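Local coordinates for RNA-binding protein Unr (Drosophila melanogaster, PDB 4QQB), which binds RNA and regulates dosage compensation in both sexes, this chain being its first cold-shock domain, which mediates association with the 3'-UTR of msl-2 transcripts, at residues G19-C24 and P63-V68; A28-H33 and F52-D57. All blocks are in the same frame, centred on the assembly; numbering follows the deposited sequence.

Contact 1. Residues G19-C24 and P63-V68; sequences GFIQCC and PIASQV. With nucleotides of chain A.
Ile-21 and Ala-65 mark the nearest approach of the two backbones, with their CA atoms 8.1 Å apart. Strand 18-23 and strand 63-70 are not neighbours in the sheet, so they meet through side chains across the interior. At Gln-67 the chain turns a corner, which brings Val-68 round to the same interior. From Ile-21, the methyl CD1 does all the reaching. It lies 4.4 Å from CB of Ala-65 and 4.2 Å from CG1 of Val-68. Phe-52 touches both Ile-21 and Val-68 and adds to this apolar core.

This is the inside of the small beta barrel of the cold-shock domain, an OB fold. Alternation along the strand turns Phe-20 to the other surface, where the RNA lies. The sequence Gly-19 to Ile-21 belongs to the RNP1 motif of cold-shock domains.

CG of Phe-20 stands anti to the carbonyl carbon, chi1 -64°, and the ring meets the base of C13 of chain A over one face. The base is offset toward the rim of the ring, with its N3 3.3 Å from CZ of Phe-20. The preceding nucleotide, A12 of chain A, is met differently: its N3 lies in the ring plane at the edge, 3.8 Å from CE2 of Phe-20. An alanine in place of Phe-20 would remove the ring, and the C13 base would probably lose its apolar support and be freer to tilt.

On the other segment, the backbone carbonyl of Pro-63 meets A12 of chain A. Its O accepts a hydrogen bond from N6 of A12 at 3.1 Å, with an N-H...O angle of 157°. CG2 of Ile-64 lies 3.4 Å from the same N6.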
ATOM      1  N   GLY E  19      -2.015 -20.046  -6.362  1.00 75.59           N
ATOM      2  CA  GLY E  19      -2.461 -21.427  -6.326  1.00 80.46           C
ATOM      3  C   GLY E  19      -1.399 -22.365  -5.804  1.00 82.20           C
ATOM      4  O   GLY E  19      -0.308 -21.939  -5.401  1.00 82.20           O
ATOM      5  N   PHE E  20      -1.731 -23.652  -5.806  1.00 80.80           N
ATOM      6  CA  PHE E  20      -0.798 -24.671  -5.373  1.00 80.47           C
ATOM      7  C   PHE E  20      -0.761 -25.817  -6.365  1.00 80.94           C
ATOM      8  O   PHE E  20      -1.773 -26.162  -6.972  1.00 76.52           O
ATOM      9  CB  PHE E  20      -1.160 -25.153  -3.979  1.00 81.63           C
ATOM     10  CG  PHE E  20      -1.041 -24.085  -2.934  1.00 82.03           C
ATOM     11  CD1 PHE E  20      -2.093 -23.213  -2.693  1.00 82.83           C
ATOM     12  CD2 PHE E  20       0.127 -23.939  -2.208  1.00 82.64           C
ATOM     13  CE1 PHE E  20      -1.990 -22.223  -1.737  1.00 81.67           C
ATOM     14  CE2 PHE E  20       0.240 -22.953  -1.248  1.00 82.92           C
ATOM     15  CZ  PHE E  20      -0.820 -22.093  -1.013  1.00 84.64           C
ATOM     16  N   ILE E  21       0.427 -26.392  -6.517  1.00 83.70           N
ATOM     17  CA  ILE E  21       0.713 -27.357  -7.561  1.00 84.96           C
ATOM     18  C   ILE E  21       1.312 -28.625  -6.969  1.00 87.42           C
ATOM     19  O   ILE E  21       2.300 -28.550  -6.238  1.00 84.93           O
ATOM     20  CB  ILE E  21       1.720 -26.758  -8.559  1.00 83.28           C
ATOM     21  CG1 ILE E  21       1.013 -25.763  -9.478  1.00 84.82           C
ATOM     22  CG2 ILE E  21       2.397 -27.851  -9.375  1.00 85.99           C
ATOM     23  CD1 ILE E  21       1.957 -24.947 -10.338  1.00 88.11           C
ATOM     24  N   GLN E  22       0.728 -29.781  -7.283  1.00 88.93           N
ATOM     25  CA  GLN E  22       1.371 -31.052  -6.953  1.00 92.41           C
ATOM     26  C   GLN E  22       2.381 -31.349  -8.040  1.00 94.83           C
ATOM     27  O   GLN E  22       2.027 -31.420  -9.218  1.00 87.88           O
ATOM     28  CB  GLN E  22       0.374 -32.210  -6.811  1.00 92.95           C
ATOM     29  CG  GLN E  22       0.118 -32.654  -5.370  1.00 95.65           C
ATOM     30  CD  GLN E  22       1.369 -33.101  -4.623  1.00100.70           C
ATOM     31  OE1 GLN E  22       1.419 -33.049  -3.388  1.00 99.31           O
ATOM     32  NE2 GLN E  22       2.389 -33.534  -5.365  1.00101.54           N
ATOM     33  N   CYS E  23       3.642 -31.498  -7.639  1.00101.95           N
ATOM     34  CA  CYS E  23       4.727 -31.767  -8.574  1.00107.71           C
ATOM     35  C   CYS E  23       4.751 -33.242  -8.940  1.00105.87           C
ATOM     36  O   CYS E  23       4.572 -34.109  -8.082  1.00 98.12           O
ATOM     37  CB  CYS E  23       6.072 -31.368  -7.966  1.00112.35           C
ATOM     38  SG  CYS E  23       6.263 -29.602  -7.637  1.00111.11           S
ATOM     39  N   CYS E  24       4.977 -33.524 -10.217  1.00109.35           N
ATOM     40  CA  CYS E  24       4.976 -34.899 -10.700  1.00111.16           C
ATOM     41  C   CYS E  24       6.311 -35.569 -10.423  1.00110.42           C
ATOM     42  O   CYS E  24       6.363 -36.582  -9.726  1.00106.45           O
ATOM     43  CB  CYS E  24       4.659 -34.938 -12.191  1.00112.03           C
ATOM     44  SG  CYS E  24       2.998 -34.335 -12.558  1.00116.48           S
ATOM     45  N   PRO E  63      10.084 -21.965  -0.928  1.00 97.78           N
ATOM     46  CA  PRO E  63      10.038 -22.741  -2.149  1.00 92.03           C
ATOM     47  C   PRO E  63       8.781 -22.375  -2.945  1.00 87.31           C
ATOM     48  O   PRO E  63       7.679 -22.322  -2.379  1.00 85.55           O
ATOM     49  CB  PRO E  63      10.028 -24.183  -1.638  1.00 95.33           C
ATOM     50  CG  PRO E  63       9.410 -24.110  -0.279  1.00 97.12           C
ATOM     51  CD  PRO E  63       9.755 -22.762   0.272  1.00 98.24           C
ATOM     52  N   ILE E  64       8.970 -22.061  -4.229  1.00 82.26           N
ATOM     53  CA  ILE E  64       7.867 -21.686  -5.127  1.00 83.42           C
ATOM     54  C   ILE E  64       8.014 -22.301  -6.516  1.00 82.60           C
ATOM     55  O   ILE E  64       8.966 -23.025  -6.784  1.00 84.59           O
ATOM     56  CB  ILE E  64       7.756 -20.159  -5.305  1.00 83.05           C
ATOM     57  CG1 ILE E  64       9.040 -19.585  -5.916  1.00 82.60           C
ATOM     58  CG2 ILE E  64       7.421 -19.501  -3.977  1.00 85.78           C
ATOM     59  CD1 ILE E  64       8.809 -18.346  -6.757  1.00 83.45           C
ATOM     60  N   ALA E  65       7.048 -22.011  -7.382  1.00 81.86           N
ATOM     61  CA  ALA E  65       7.070 -22.446  -8.765  1.00 82.75           C
ATOM     62  C   ALA E  65       6.977 -21.218  -9.647  1.00 87.58           C
ATOM     63  O   ALA E  65       6.055 -20.413  -9.505  1.00 88.76           O
ATOM     64  CB  ALA E  65       5.907 -23.375  -9.039  1.00 82.36           C
ATOM     65  N   SER E  66       7.930 -21.090 -10.565  1.00 91.18           N
ATOM     66  CA  SER E  66       8.076 -19.893 -11.380  1.00 92.73           C
ATOM     67  C   SER E  66       7.890 -20.215 -12.853  1.00 96.81           C
ATOM     68  O   SER E  66       8.136 -21.343 -13.294  1.00 94.22           O
ATOM     69  CB  SER E  66       9.466 -19.296 -11.163  1.00 95.35           C
ATOM     70  OG  SER E  66       9.779 -19.220  -9.781  1.00 98.10           O
ATOM     71  N   GLN E  67       7.463 -19.210 -13.611  1.00102.93           N
ATOM     72  CA  GLN E  67       7.295 -19.349 -15.049  1.00109.65           C
ATOM     73  C   GLN E  67       6.397 -20.546 -15.328  1.00107.32           C
ATOM     74  O   GLN E  67       6.822 -21.549 -15.899  1.00110.74           O
ATOM     75  CB  GLN E  67       8.666 -19.513 -15.717  1.00118.40           C
ATOM     76  CG  GLN E  67       8.752 -18.952 -17.127  1.00124.14           C
ATOM     77  CD  GLN E  67       9.134 -17.486 -17.143  1.00126.93           C
ATOM     78  OE1 GLN E  67      10.277 -17.137 -17.441  1.00131.91           O
ATOM     79  NE2 GLN E  67       8.185 -16.620 -16.807  1.00128.85           N
ATOM     80  N   VAL E  68       5.154 -20.436 -14.881  1.00109.89           N
ATOM     81  CA  VAL E  68       4.185 -21.523 -14.996  1.00110.08           C
ATOM     82  C   VAL E  68       3.358 -21.356 -16.267  1.00109.35           C
ATOM     83  O   VAL E  68       2.869 -20.263 -16.558  1.00105.47           O
ATOM     84  CB  VAL E  68       3.242 -21.560 -13.774  1.00107.86           C
ATOM     85  CG1 VAL E  68       2.232 -22.688 -13.905  1.00108.43           C
ATOM     86  CG2 VAL E  68       4.041 -21.721 -12.491  1.00109.43           C
TER
ATOM     87  P     C A  13      -2.940 -18.563   4.466  1.00 72.77           P
ATOM     88  OP1   C A  13      -3.274 -17.128   4.268  1.00 70.88           O
ATOM     89  OP2   C A  13      -2.811 -19.092   5.842  1.00 75.63           O
ATOM     90  O5'   C A  13      -4.005 -19.470   3.701  1.00 70.99           O
ATOM     91  C5'   C A  13      -4.811 -18.948   2.628  1.00 70.53           C
ATOM     92  C4'   C A  13      -5.332 -20.071   1.758  1.00 72.64           C
ATOM     93  O4'   C A  13      -4.217 -20.785   1.147  1.00 74.32           O
ATOM     94  C3'   C A  13      -6.155 -21.133   2.477  1.00 71.89           C
ATOM     95  O3'   C A  13      -7.178 -21.636   1.627  1.00 72.92           O
ATOM     96  C2'   C A  13      -5.127 -22.219   2.757  1.00 72.51           C
ATOM     97  O2'   C A  13      -5.680 -23.501   2.966  1.00 75.25           O
ATOM     98  C1'   C A  13      -4.290 -22.157   1.485  1.00 73.60           C
ATOM     99  N1    C A  13      -2.926 -22.667   1.673  1.00 73.79           N
ATOM    100  C2    C A  13      -2.588 -23.921   1.155  1.00 78.02           C
ATOM    101  O2    C A  13      -3.445 -24.563   0.529  1.00 82.23           O
ATOM    102  N3    C A  13      -1.334 -24.396   1.339  1.00 77.84           N
ATOM    103  C4    C A  13      -0.439 -23.673   2.017  1.00 75.95           C
ATOM    104  N4    C A  13       0.785 -24.179   2.176  1.00 76.79           N
ATOM    105  C5    C A  13      -0.760 -22.397   2.562  1.00 78.90           C
ATOM    106  C6    C A  13      -2.004 -21.939   2.373  1.00 77.42           C
ATOM    107  P     A A  12       0.829 -14.028   1.502  1.00 75.49           P
ATOM    108  OP1   A A  12      -0.356 -13.121   1.621  1.00 73.13           O
ATOM    109  OP2   A A  12       1.959 -13.891   2.448  1.00 70.29           O
ATOM    110  O5'   A A  12       0.398 -15.561   1.563  1.00 73.01           O
ATOM    111  C5'   A A  12      -0.983 -15.957   1.477  1.00 73.68           C
ATOM    112  C4'   A A  12      -1.114 -17.426   1.782  1.00 71.60           C
ATOM    113  O4'   A A  12      -0.218 -18.160   0.908  1.00 73.07           O
ATOM    114  C3'   A A  12      -0.739 -17.833   3.208  1.00 74.41           C
ATOM    115  O3'   A A  12      -1.571 -18.888   3.685  1.00 74.09           O
ATOM    116  C2'   A A  12       0.714 -18.276   3.063  1.00 73.02           C
ATOM    117  O2'   A A  12       1.147 -19.235   4.003  1.00 73.29           O
ATOM    118  C1'   A A  12       0.694 -18.915   1.682  1.00 73.23           C
ATOM    119  N9    A A  12       1.985 -18.916   0.998  1.00 71.83           N
ATOM    120  C8    A A  12       2.621 -17.861   0.394  1.00 70.81           C
ATOM    121  N7    A A  12       3.757 -18.183  -0.174  1.00 70.40           N
ATOM    122  C5    A A  12       3.877 -19.543   0.071  1.00 72.67           C
ATOM    123  C6    A A  12       4.868 -20.482  -0.269  1.00 78.20           C
ATOM    124  N6    A A  12       5.972 -20.178  -0.956  1.00 78.80           N
ATOM    125  N1    A A  12       4.681 -21.761   0.122  1.00 79.30           N
ATOM    126  C2    A A  12       3.576 -22.064   0.817  1.00 78.61           C
ATOM    127  N3    A A  12       2.576 -21.271   1.197  1.00 75.12           N
ATOM    128  C4    A A  12       2.790 -20.009   0.787  1.00 72.07           C
TER

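Contact 2. Residues A28-H33 and F52-D57; sequences ARLFFH and FEMTYD. With nucleotides of chain A.
Leu-30 meets Phe-52 and Met-54 through one methyl, CD1. It lies 3.8 Å from CE1 of Phe-52, and the Leu-30 side chain crosses that of Met-54 at about a right angle. These contacts are purely apolar.

The next side chain, Phe-31, packs against the RNA. Its CB touches the six-membered part of the A12 base of chain A, 3.2 Å from C6. Further out, CG and CD2 come near C5 and N7. CE2 meets C8 of A12 at 3.4 Å. N7 sits above the centre of the ring, so the base lies over its face. At the outer rim, CE1 lies near O2 of C11 of chain A, which approaches obliquely, and CZ comes close to its ribose O4'. With CG anti to the backbone N (chi1 172°), the ring lies flat beneath the adenine.

His-33 and Arg-29 hold the flanking nucleotides. The imidazole of His-33 has the C11 base over one face, offset toward the rim. At its edge, in plane, NE2 gives a hydrogen bond to OP2 of C11, 3.0 Å long. The extended Arg-29 grips C13 of chain A with two N-H groups: NH1 binds N3 and NH2 binds O2, each at 3.0 Å. The two bonds engage N3 and O2 on the Watson-Crick edge, consistent with recognition of cytosine.

Phe-31 to His-33 lie in the RNP2 motif of the cold-shock fold. Strand 29-33 runs beside strand 18-23, bonded at Leu-30 to Ile-21. Phe-31 also bonds by backbone to Ala-65, joining this strand to strand 63-70. Strand 49-56 faces it across the barrel interior.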
ATOM      1  N   ALA E  28       6.629 -32.717  -3.737  1.00102.14           N
ATOM      2  CA  ALA E  28       6.469 -31.367  -3.203  1.00 94.14           C
ATOM      3  C   ALA E  28       5.199 -30.725  -3.724  1.00 93.53           C
ATOM      4  O   ALA E  28       4.785 -30.976  -4.860  1.00 93.46           O
ATOM      5  CB  ALA E  28       7.661 -30.505  -3.579  1.00 92.18           C
ATOM      6  N   ARG E  29       4.601 -29.883  -2.886  1.00 91.66           N
ATOM      7  CA  ARG E  29       3.411 -29.114  -3.238  1.00 90.24           C
ATOM      8  C   ARG E  29       3.746 -27.615  -3.207  1.00 90.55           C
ATOM      9  O   ARG E  29       3.804 -27.012  -2.135  1.00 90.37           O
ATOM     10  CB  ARG E  29       2.294 -29.441  -2.251  1.00 86.78           C
ATOM     11  CG  ARG E  29       0.994 -28.693  -2.472  1.00 84.99           C
ATOM     12  CD  ARG E  29      -0.053 -29.199  -1.495  1.00 85.65           C
ATOM     13  NE  ARG E  29      -1.340 -28.527  -1.644  1.00 82.96           N
ATOM     14  CZ  ARG E  29      -1.611 -27.308  -1.188  1.00 84.20           C
ATOM     15  NH1 ARG E  29      -0.685 -26.601  -0.550  1.00 86.48           N
ATOM     16  NH2 ARG E  29      -2.819 -26.789  -1.377  1.00 87.37           N
ATOM     17  N   LEU E  30       3.964 -27.018  -4.380  1.00 86.43           N
ATOM     18  CA  LEU E  30       4.492 -25.650  -4.466  1.00 82.22           C
ATOM     19  C   LEU E  30       3.424 -24.574  -4.572  1.00 80.96           C
ATOM     20  O   LEU E  30       2.363 -24.774  -5.156  1.00 78.77           O
ATOM     21  CB  LEU E  30       5.446 -25.502  -5.660  1.00 81.62           C
ATOM     22  CG  LEU E  30       6.718 -26.359  -5.647  1.00 84.74           C
ATOM     23  CD1 LEU E  30       7.563 -26.074  -6.880  1.00 84.95           C
ATOM     24  CD2 LEU E  30       7.530 -26.137  -4.378  1.00 86.98           C
ATOM     25  N   PHE E  31       3.748 -23.425  -3.993  1.00 84.46           N
ATOM     26  CA  PHE E  31       2.985 -22.195  -4.147  1.00 82.73           C
ATOM     27  C   PHE E  31       3.350 -21.566  -5.491  1.00 75.94           C
ATOM     28  O   PHE E  31       4.461 -21.742  -5.984  1.00 71.28           O
ATOM     29  CB  PHE E  31       3.349 -21.241  -2.994  1.00 86.68           C
ATOM     30  CG  PHE E  31       2.782 -19.853  -3.133  1.00 87.65           C
ATOM     31  CD1 PHE E  31       3.453 -18.883  -3.867  1.00 85.81           C
ATOM     32  CD2 PHE E  31       1.586 -19.510  -2.515  1.00 86.57           C
ATOM     33  CE1 PHE E  31       2.931 -17.606  -3.997  1.00 84.70           C
ATOM     34  CE2 PHE E  31       1.063 -18.237  -2.642  1.00 83.67           C
ATOM     35  CZ  PHE E  31       1.736 -17.284  -3.383  1.00 84.16           C
ATOM     36  N   PHE E  32       2.415 -20.836  -6.084  1.00 73.22           N
ATOM     37  CA  PHE E  32       2.726 -20.016  -7.250  1.00 74.63           C
ATOM     38  C   PHE E  32       1.759 -18.849  -7.351  1.00 72.76           C
ATOM     39  O   PHE E  32       0.568 -19.004  -7.089  1.00 74.29           O
ATOM     40  CB  PHE E  32       2.703 -20.850  -8.539  1.00 77.38           C
ATOM     41  CG  PHE E  32       1.328 -21.073  -9.103  1.00 77.86           C
ATOM     42  CD1 PHE E  32       0.573 -22.166  -8.714  1.00 78.48           C
ATOM     43  CD2 PHE E  32       0.791 -20.190 -10.033  1.00 80.58           C
ATOM     44  CE1 PHE E  32      -0.691 -22.377  -9.239  1.00 80.14           C
ATOM     45  CE2 PHE E  32      -0.475 -20.386 -10.557  1.00 79.23           C
ATOM     46  CZ  PHE E  32      -1.216 -21.484 -10.159  1.00 81.22           C
ATOM     47  N   HIS E  33       2.279 -17.687  -7.728  1.00 73.53           N
ATOM     48  CA  HIS E  33       1.463 -16.489  -7.895  1.00 78.33           C
ATOM     49  C   HIS E  33       1.073 -16.332  -9.367  1.00 79.53           C
ATOM     50  O   HIS E  33       1.834 -16.704 -10.260  1.00 79.64           O
ATOM     51  CB  HIS E  33       2.236 -15.261  -7.404  1.00 79.47           C
ATOM     52  CG  HIS E  33       1.392 -14.032  -7.271  1.00 82.39           C
ATOM     53  ND1 HIS E  33       1.642 -12.877  -7.976  1.00 83.71           N
ATOM     54  CD2 HIS E  33       0.292 -13.783  -6.523  1.00 84.28           C
ATOM     55  CE1 HIS E  33       0.736 -11.967  -7.667  1.00 82.24           C
ATOM     56  NE2 HIS E  33      -0.091 -12.490  -6.781  1.00 81.88           N
ATOM     57  N   PHE E  52       6.656 -25.885 -15.266  1.00 98.73           N
ATOM     58  CA  PHE E  52       7.179 -24.783 -14.467  1.00 96.37           C
ATOM     59  C   PHE E  52       8.593 -25.087 -13.995  1.00 97.92           C
ATOM     60  O   PHE E  52       9.035 -26.235 -14.028  1.00 95.30           O
ATOM     61  CB  PHE E  52       6.299 -24.599 -13.231  1.00 92.13           C
ATOM     62  CG  PHE E  52       6.268 -25.812 -12.345  1.00 85.93           C
ATOM     63  CD1 PHE E  52       7.232 -26.003 -11.366  1.00 83.38           C
ATOM     64  CD2 PHE E  52       5.303 -26.785 -12.520  1.00 82.95           C
ATOM     65  CE1 PHE E  52       7.217 -27.132 -10.564  1.00 81.03           C
ATOM     66  CE2 PHE E  52       5.284 -27.917 -11.725  1.00 80.73           C
ATOM     67  CZ  PHE E  52       6.241 -28.090 -10.744  1.00 80.11           C
ATOM     68  N   GLU E  53       9.279 -24.057 -13.518  1.00102.94           N
ATOM     69  CA  GLU E  53      10.577 -24.226 -12.878  1.00101.49           C
ATOM     70  C   GLU E  53      10.407 -24.013 -11.380  1.00 94.29           C
ATOM     71  O   GLU E  53       9.835 -23.007 -10.961  1.00 84.00           O
ATOM     72  CB  GLU E  53      11.581 -23.217 -13.442  1.00106.31           C
ATOM     73  CG  GLU E  53      12.994 -23.374 -12.888  1.00109.98           C
ATOM     74  CD  GLU E  53      13.967 -22.331 -13.415  1.00109.58           C
ATOM     75  OE1 GLU E  53      13.560 -21.166 -13.634  1.00103.68           O
ATOM     76  OE2 GLU E  53      15.151 -22.682 -13.598  1.00110.76           O
ATOM     77  N   MET E  54      10.883 -24.961 -10.574  1.00 94.25           N
ATOM     78  CA  MET E  54      10.967 -24.729  -9.140  1.00 98.02           C
ATOM     79  C   MET E  54      12.109 -23.773  -8.907  1.00 95.49           C
ATOM     80  O   MET E  54      13.248 -24.067  -9.241  1.00 98.93           O
ATOM     81  CB  MET E  54      11.233 -25.997  -8.332  1.00103.58           C
ATOM     82  CG  MET E  54      11.852 -25.706  -6.962  1.00109.05           C
ATOM     83  SD  MET E  54      11.828 -27.107  -5.828  1.00130.25           S
ATOM     84  CE  MET E  54      13.422 -26.936  -5.016  1.00119.68           C
ATOM     85  N   THR E  55      11.784 -22.621  -8.348  1.00 96.03           N
ATOM     86  CA  THR E  55      12.778 -21.734  -7.801  1.00 92.66           C
ATOM     87  C   THR E  55      12.404 -21.539  -6.351  1.00 92.73           C
ATOM     88  O   THR E  55      11.460 -22.159  -5.842  1.00 91.39           O
ATOM     89  CB  THR E  55      12.796 -20.366  -8.515  1.00 93.53           C
ATOM     90  OG1 THR E  55      11.699 -19.558  -8.069  1.00 93.95           O
ATOM     91  CG2 THR E  55      12.715 -20.543 -10.019  1.00 93.73           C
ATOM     92  N   TYR E  56      13.182 -20.697  -5.691  1.00 93.22           N
ATOM     93  CA  TYR E  56      12.856 -20.152  -4.381  1.00 95.03           C
ATOM     94  C   TYR E  56      12.643 -18.648  -4.524  1.00 89.29           C
ATOM     95  O   TYR E  56      13.333 -17.991  -5.301  1.00 85.11           O
ATOM     96  CB  TYR E  56      13.987 -20.429  -3.411  1.00 96.84           C
ATOM     97  CG  TYR E  56      14.152 -21.883  -2.989  1.00102.75           C
ATOM     98  CD1 TYR E  56      13.388 -22.909  -3.509  1.00111.92           C
ATOM     99  CD2 TYR E  56      15.102 -22.216  -2.070  1.00107.96           C
ATOM    100  CE1 TYR E  56      13.574 -24.218  -3.092  1.00116.25           C
ATOM    101  CE2 TYR E  56      15.316 -23.511  -1.649  1.00108.75           C
ATOM    102  CZ  TYR E  56      14.548 -24.518  -2.162  1.00107.30           C
ATOM    103  OH  TYR E  56      14.753 -25.813  -1.743  1.00 98.90           O
ATOM    104  N   ASP E  57      11.678 -18.113  -3.782  1.00 87.28           N
ATOM    105  CA  ASP E  57      11.249 -16.721  -3.948  1.00 88.75           C
ATOM    106  C   ASP E  57      12.338 -15.770  -3.450  1.00 89.58           C
ATOM    107  O   ASP E  57      12.738 -15.839  -2.291  1.00 91.59           O
ATOM    108  CB  ASP E  57       9.927 -16.492  -3.195  1.00 87.95           C
ATOM    109  CG  ASP E  57       9.290 -15.133  -3.491  1.00 85.23           C
ATOM    110  OD1 ASP E  57       9.938 -14.245  -4.074  1.00 82.54           O
ATOM    111  OD2 ASP E  57       8.113 -14.949  -3.132  1.00 93.58           O
TER
ATOM    112  P     C A  11      -1.604 -10.457  -3.741  1.00 65.31           P
ATOM    113  OP1   C A  11      -0.836  -9.246  -4.091  1.00 63.80           O
ATOM    114  OP2   C A  11      -2.051 -11.367  -4.812  1.00 61.20           O
ATOM    115  O5'   C A  11      -0.763 -11.275  -2.664  1.00 65.94           O
ATOM    116  C5'   C A  11      -1.160 -12.594  -2.257  1.00 68.81           C
ATOM    117  C4'   C A  11       0.055 -13.425  -1.924  1.00 71.28           C
ATOM    118  O4'   C A  11       0.893 -13.565  -3.105  1.00 72.10           O
ATOM    119  C3'   C A  11       0.961 -12.853  -0.837  1.00 74.06           C
ATOM    120  O3'   C A  11       1.414 -13.892   0.023  1.00 74.83           O
ATOM    121  C2'   C A  11       2.124 -12.269  -1.631  1.00 70.26           C
ATOM    122  O2'   C A  11       3.314 -12.180  -0.879  1.00 69.91           O
ATOM    123  C1'   C A  11       2.235 -13.284  -2.763  1.00 71.25           C
ATOM    124  N1    C A  11       2.930 -12.783  -3.961  1.00 70.72           N
ATOM    125  C2    C A  11       4.124 -13.394  -4.373  1.00 70.71           C
ATOM    126  O2    C A  11       4.577 -14.341  -3.713  1.00 69.73           O
ATOM    127  N3    C A  11       4.756 -12.932  -5.476  1.00 71.99           N
ATOM    128  C4    C A  11       4.237 -11.910  -6.162  1.00 73.95           C
ATOM    129  N4    C A  11       4.893 -11.487  -7.244  1.00 72.87           N
ATOM    130  C5    C A  11       3.026 -11.271  -5.764  1.00 75.48           C
ATOM    131  C6    C A  11       2.408 -11.739  -4.672  1.00 70.92           C
ATOM    132  P     A A  12       0.829 -14.028   1.502  1.00 75.49           P
ATOM    133  OP1   A A  12      -0.356 -13.121   1.621  1.00 73.13           O
ATOM    134  OP2   A A  12       1.959 -13.891   2.448  1.00 70.29           O
ATOM    135  O5'   A A  12       0.398 -15.561   1.563  1.00 73.01           O
ATOM    136  C5'   A A  12      -0.983 -15.957   1.477  1.00 73.68           C
ATOM    137  C4'   A A  12      -1.114 -17.426   1.782  1.00 71.60           C
ATOM    138  O4'   A A  12      -0.218 -18.160   0.908  1.00 73.07           O
ATOM    139  C3'   A A  12      -0.739 -17.833   3.208  1.00 74.41           C
ATOM    140  O3'   A A  12      -1.571 -18.888   3.685  1.00 74.09           O
ATOM    141  C2'   A A  12       0.714 -18.276   3.063  1.00 73.02           C
ATOM    142  O2'   A A  12       1.147 -19.235   4.003  1.00 73.29           O
ATOM    143  C1'   A A  12       0.694 -18.915   1.682  1.00 73.23           C
ATOM    144  N9    A A  12       1.985 -18.916   0.998  1.00 71.83           N
ATOM    145  C8    A A  12       2.621 -17.861   0.394  1.00 70.81           C
ATOM    146  N7    A A  12       3.757 -18.183  -0.174  1.00 70.40           N
ATOM    147  C5    A A  12       3.877 -19.543   0.071  1.00 72.67           C
ATOM    148  C6    A A  12       4.868 -20.482  -0.269  1.00 78.20           C
ATOM    149  N6    A A  12       5.972 -20.178  -0.956  1.00 78.80           N
ATOM    150  N1    A A  12       4.681 -21.761   0.122  1.00 79.30           N
ATOM    151  C2    A A  12       3.576 -22.064   0.817  1.00 78.61           C
ATOM    152  N3    A A  12       2.576 -21.271   1.197  1.00 75.12           N
ATOM    153  C4    A A  12       2.790 -20.009   0.787  1.00 72.07           C
ATOM    154  P     C A  13      -2.940 -18.563   4.466  1.00 72.77           P
ATOM    155  OP1   C A  13      -3.274 -17.128   4.268  1.00 70.88           O
ATOM    156  OP2   C A  13      -2.811 -19.092   5.842  1.00 75.63           O
ATOM    157  O5'   C A  13      -4.005 -19.470   3.701  1.00 70.99           O
ATOM    158  C5'   C A  13      -4.811 -18.948   2.628  1.00 70.53           C
ATOM    159  C4'   C A  13      -5.332 -20.071   1.758  1.00 72.64           C
ATOM    160  O4'   C A  13      -4.217 -20.785   1.147  1.00 74.32           O
ATOM    161  C3'   C A  13      -6.155 -21.133   2.477  1.00 71.89           C
ATOM    162  O3'   C A  13      -7.178 -21.636   1.627  1.00 72.92           O
ATOM    163  C2'   C A  13      -5.127 -22.219   2.757  1.00 72.51           C
ATOM    164  O2'   C A  13      -5.680 -23.501   2.966  1.00 75.25           O
ATOM    165  C1'   C A  13      -4.290 -22.157   1.485  1.00 73.60           C
ATOM    166  N1    C A  13      -2.926 -22.667   1.673  1.00 73.79           N
ATOM    167  C2    C A  13      -2.588 -23.921   1.155  1.00 78.02           C
ATOM    168  O2    C A  13      -3.445 -24.563   0.529  1.00 82.23           O
ATOM    169  N3    C A  13      -1.334 -24.396   1.339  1.00 77.84           N
ATOM    170  C4    C A  13      -0.439 -23.673   2.017  1.00 75.95           C
ATOM    171  N4    C A  13       0.785 -24.179   2.176  1.00 76.79           N
ATOM    172  C5    C A  13      -0.760 -22.397   2.562  1.00 78.90           C
ATOM    173  C6    C A  13      -2.004 -21.939   2.373  1.00 77.42           C
TER

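The two contacts lie in one cold-shock domain, with centres about 4 Å apart. Along the chain the segments come in the order 19-24, 28-33, 52-57, 63-68, so contact 2 is nested inside the loop closed by contact 1. Strands 18-23 and 29-33 are sheet neighbours, and so are 49-56 and 63-70. Each contact therefore joins one pair to the other across the barrel. The contacts also touch: Ser-66 N is 2.7 Å from Glu-53 O, and the side chains of Ser-66 and Thr-55 probably share a hydrogen bond. Outside, both supply residues to one RNA surface, where C11, A12 and C13 lie in succession.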